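Local atomic coordinates of hypothetical membrane protein (Corynebacterium glutamicum, PDB entry 6JSA), a protein that binds heme through its C-terminal domain and probably passes it along the heme uptake machinery of corynebacteria. Residues 28-33 with 68-73. Sequence-based numbering, arbitrary orientation.
Sequences NGSWTL and HFTGHG. With HEM (protoporphyrin IX containing Fe), chain B.
Trp31 and Phe69 stand side by side on the same face of two antiparallel strands, and Trp31 CE3 comes to 3.8 Å from Phe69 CE1, at the edge of the phenyl ring and near its plane. The ring planes are 78° apart, an oblique pairing. Chi1 of 59° sets Trp31 CG between the backbone N and the carbonyl carbon, with CB against Phe69 CD1. Phe18 meets Phe69 edge-to-face and Phe43 does the same with Trp31, while Ile22, Gln19 and Arg23 of helix 16-23 pack against the aromatic pair. Beyond the strand, the His72 ring lies with one face over a heme pyrrole, its CE1 3.3 Å from HEM C2B.

Four backbone hydrogen bonds join Ser30 to Thr70 and Thr32 to His68, the straightest running from Thr70 N to Ser30 O at 2.9 Å; Trp31 and Phe69 form the non-hydrogen-bonded pair between them. Just before the strand, Gly29 CA comes 3.1 Å from Thr70 O in a CA-H...O contact.

The face bearing Ser30, Thr32, His68 and Thr70 is polar. One water joins Thr70 OG1 to His68 O and weakly to Ser30 OG; another bridges Thr32 OG1 and His68 ND1, while His68 NE2 bonds Asp77.

This antiparallel pairing of strands distant in sequence thus has an aromatic side against the helix carrying Tyr21, the axial heme ligand, and a hydrated side. As a second-shell residue, His72 positions that ligand by hydrogen-bonding Tyr21 OH through NE2; if the imidazole donates, the bond would probably stabilise negative charge on the phenol oxygen.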
loop_
_atom_site.group_PDB
_atom_site.type_symbol
_atom_site.label_atom_id
_atom_site.label_comp_id
_atom_site.label_asym_id
_atom_site.label_seq_id
_atom_site.Cartn_x
_atom_site.Cartn_y
_atom_site.Cartn_z
ATOM N N ASN A 28 10.926 18.864 5.122
ATOM C CA ASN A 28 10.994 19.046 6.576
ATOM C C ASN A 28 9.761 18.462 7.255
ATOM O O ASN A 28 9.124 19.090 8.104
ATOM C CB ASN A 28 11.217 20.510 6.959
ATOM C CG ASN A 28 12.471 21.073 6.343
ATOM O OD1 ASN A 28 12.413 21.897 5.427
ATOM N ND2 ASN A 28 13.620 20.613 6.824
ATOM N N GLY A 29 9.418 17.244 6.843
ATOM C CA GLY A 29 8.192 16.602 7.261
ATOM C C GLY A 29 8.410 15.369 8.107
ATOM O O GLY A 29 9.496 15.131 8.646
ATOM N N SER A 30 7.363 14.566 8.212
ATOM C CA SER A 30 7.368 13.368 9.040
ATOM C C SER A 30 6.142 12.553 8.658
ATOM O O SER A 30 5.384 12.916 7.755
ATOM C CB SER A 30 7.325 13.741 10.520
ATOM O OG SER A 30 6.147 14.476 10.792
ATOM N N TRP A 31 5.945 11.447 9.355
ATOM C CA TRP A 31 4.701 10.708 9.242
ATOM C C TRP A 31 4.295 10.229 10.621
ATOM O O TRP A 31 5.120 10.133 11.536
ATOM C CB TRP A 31 4.795 9.520 8.286
ATOM C CG TRP A 31 5.835 8.510 8.642
ATOM C CD1 TRP A 31 5.776 7.590 9.653
ATOM C CD2 TRP A 31 7.073 8.281 7.961
ATOM N NE1 TRP A 31 6.909 6.820 9.651
ATOM C CE2 TRP A 31 7.723 7.220 8.623
ATOM C CE3 TRP A 31 7.703 8.883 6.860
ATOM C CZ2 TRP A 31 8.965 6.738 8.221
ATOM C CZ3 TRP A 31 8.936 8.400 6.458
ATOM C CH2 TRP A 31 9.553 7.336 7.136
ATOM N N THR A 32 3.006 9.966 10.771
ATOM C CA THR A 32 2.500 9.277 11.943
ATOM C C THR A 32 1.728 8.043 11.500
ATOM O O THR A 32 1.221 7.964 10.375
ATOM C CB THR A 32 1.640 10.181 12.843
ATOM O OG1 THR A 32 0.437 10.542 12.155
ATOM C CG2 THR A 32 2.412 11.434 13.244
ATOM N N LEU A 33 1.665 7.078 12.410
ATOM C CA LEU A 33 1.137 5.747 12.151
ATOM C C LEU A 33 0.048 5.437 13.155
ATOM O O LEU A 33 0.180 5.731 14.347
ATOM C CB LEU A 33 2.242 4.703 12.300
ATOM C CG LEU A 33 3.443 4.927 11.380
ATOM C CD1 LEU A 33 4.493 3.844 11.596
ATOM C CD2 LEU A 33 3.021 4.990 9.902
ATOM N N HIS A 68 0.036 8.706 7.873
ATOM C CA HIS A 68 -0.272 10.118 7.655
ATOM C C HIS A 68 1.042 10.862 7.430
ATOM O O HIS A 68 1.794 11.114 8.378
ATOM C CB HIS A 68 -1.031 10.684 8.849
ATOM C CG HIS A 68 -1.653 12.020 8.592
ATOM N ND1 HIS A 68 -2.496 12.632 9.493
ATOM C CD2 HIS A 68 -1.557 12.862 7.534
ATOM C CE1 HIS A 68 -2.892 13.792 9.003
ATOM N NE2 HIS A 68 -2.337 13.956 7.816
ATOM N N PHE A 69 1.324 11.209 6.171
ATOM C CA PHE A 69 2.513 11.981 5.816
ATOM C C PHE A 69 2.195 13.468 5.881
ATOM O O PHE A 69 1.127 13.901 5.444
ATOM C CB PHE A 69 2.938 11.671 4.380
ATOM C CG PHE A 69 3.367 10.248 4.138
ATOM C CD1 PHE A 69 4.637 9.819 4.492
ATOM C CD2 PHE A 69 2.512 9.352 3.507
ATOM C CE1 PHE A 69 5.046 8.527 4.237
ATOM C CE2 PHE A 69 2.915 8.053 3.255
ATOM C CZ PHE A 69 4.182 7.641 3.619
ATOM N N THR A 70 3.139 14.256 6.397
ATOM C CA THR A 70 3.013 15.711 6.381
ATOM C C THR A 70 4.343 16.333 5.988
ATOM O O THR A 70 5.408 15.732 6.148
ATOM C CB THR A 70 2.573 16.265 7.739
ATOM O OG1 THR A 70 3.508 15.861 8.742
ATOM C CG2 THR A 70 1.181 15.775 8.101
ATOM N N GLY A 71 4.266 17.554 5.469
ATOM C CA GLY A 71 5.457 18.281 5.060
ATOM C C GLY A 71 5.081 19.685 4.644
ATOM O O GLY A 71 3.899 20.023 4.518
ATOM N N HIS A 72 6.109 20.505 4.429
ATOM C CA HIS A 72 5.925 21.869 3.932
ATOM C C HIS A 72 4.927 22.654 4.784
ATOM O O HIS A 72 3.988 23.274 4.275
ATOM C CB HIS A 72 5.516 21.861 2.461
ATOM C CG HIS A 72 6.544 21.263 1.556
ATOM N ND1 HIS A 72 7.686 21.939 1.179
ATOM C CD2 HIS A 72 6.611 20.049 0.961
ATOM C CE1 HIS A 72 8.403 21.171 0.377
ATOM N NE2 HIS A 72 7.774 20.018 0.232
ATOM N N GLY A 73 5.115 22.598 6.100
ATOM C CA GLY A 73 4.247 23.340 7.000
ATOM C C GLY A 73 2.788 22.944 6.924
ATOM O O GLY A 73 1.914 23.767 7.216
HETATM C CHA HEM B . 9.634 16.312 -4.532
HETATM C CHB HEM B . 8.879 20.986 -3.557
HETATM C CHC HEM B . 4.408 19.935 -2.030
HETATM C CHD HEM B . 5.029 15.335 -3.369
HETATM C C1A HEM B . 9.830 17.663 -4.368
HETATM C C2A HEM B . 11.072 18.370 -4.614
HETATM C C3A HEM B . 10.875 19.664 -4.347
HETATM C C4A HEM B . 9.488 19.813 -3.940
HETATM C CMA HEM B . 11.912 20.811 -4.447
HETATM C CAA HEM B . 12.381 17.688 -5.040
HETATM C CBA HEM B . 12.944 17.063 -3.758
HETATM C CGA HEM B . 14.197 16.269 -4.021
HETATM O O1A HEM B . 14.436 15.867 -5.183
HETATM O O2A HEM B . 14.955 16.016 -3.053
HETATM C C1B HEM B . 7.626 21.108 -3.002
HETATM C C2B HEM B . 7.062 22.304 -2.412
HETATM C C3B HEM B . 5.818 22.017 -1.993
HETATM C C4B HEM B . 5.573 20.622 -2.305
HETATM C CMB HEM B . 7.822 23.638 -2.332
HETATM C CAB HEM B . 4.761 22.902 -1.292
HETATM C CBB HEM B . 4.951 24.156 -0.864
HETATM C C1C HEM B . 4.166 18.604 -2.289
HETATM C C2C HEM B . 2.897 17.932 -2.101
HETATM C C3C HEM B . 3.065 16.651 -2.439
HETATM C C4C HEM B . 4.439 16.482 -2.890
HETATM C CMC HEM B . 1.609 18.589 -1.560
HETATM C CAC HEM B . 1.963 15.567 -2.387
HETATM C CBC HEM B . 2.236 14.331 -1.936
HETATM C C1D HEM B . 6.321 15.215 -3.820
HETATM C C2D HEM B . 6.910 14.003 -4.334
HETATM C C3D HEM B . 8.176 14.265 -4.654
HETATM C C4D HEM B . 8.440 15.653 -4.341
HETATM C CMD HEM B . 6.172 12.663 -4.482
HETATM C CAD HEM B . 9.206 13.265 -5.223
HETATM C CBD HEM B . 9.996 12.697 -4.036
HETATM C CGD HEM B . 10.946 11.633 -4.522
HETATM O O1D HEM B . 12.072 11.975 -4.965
HETATM O O2D HEM B . 10.577 10.433 -4.467
HETATM N NA HEM B . 8.877 18.572 -3.956
HETATM N NB HEM B . 6.694 20.095 -2.908
HETATM N NC HEM B . 5.087 17.690 -2.779
HETATM N ND HEM B . 7.280 16.213 -3.835
HETATM FE FE HEM B . 7.076 18.086 -3.079
HETATM O O HOH W 1 2.955 13.538 10.129
HETATM O O HOH W 2 -1.805 12.396 12.676
#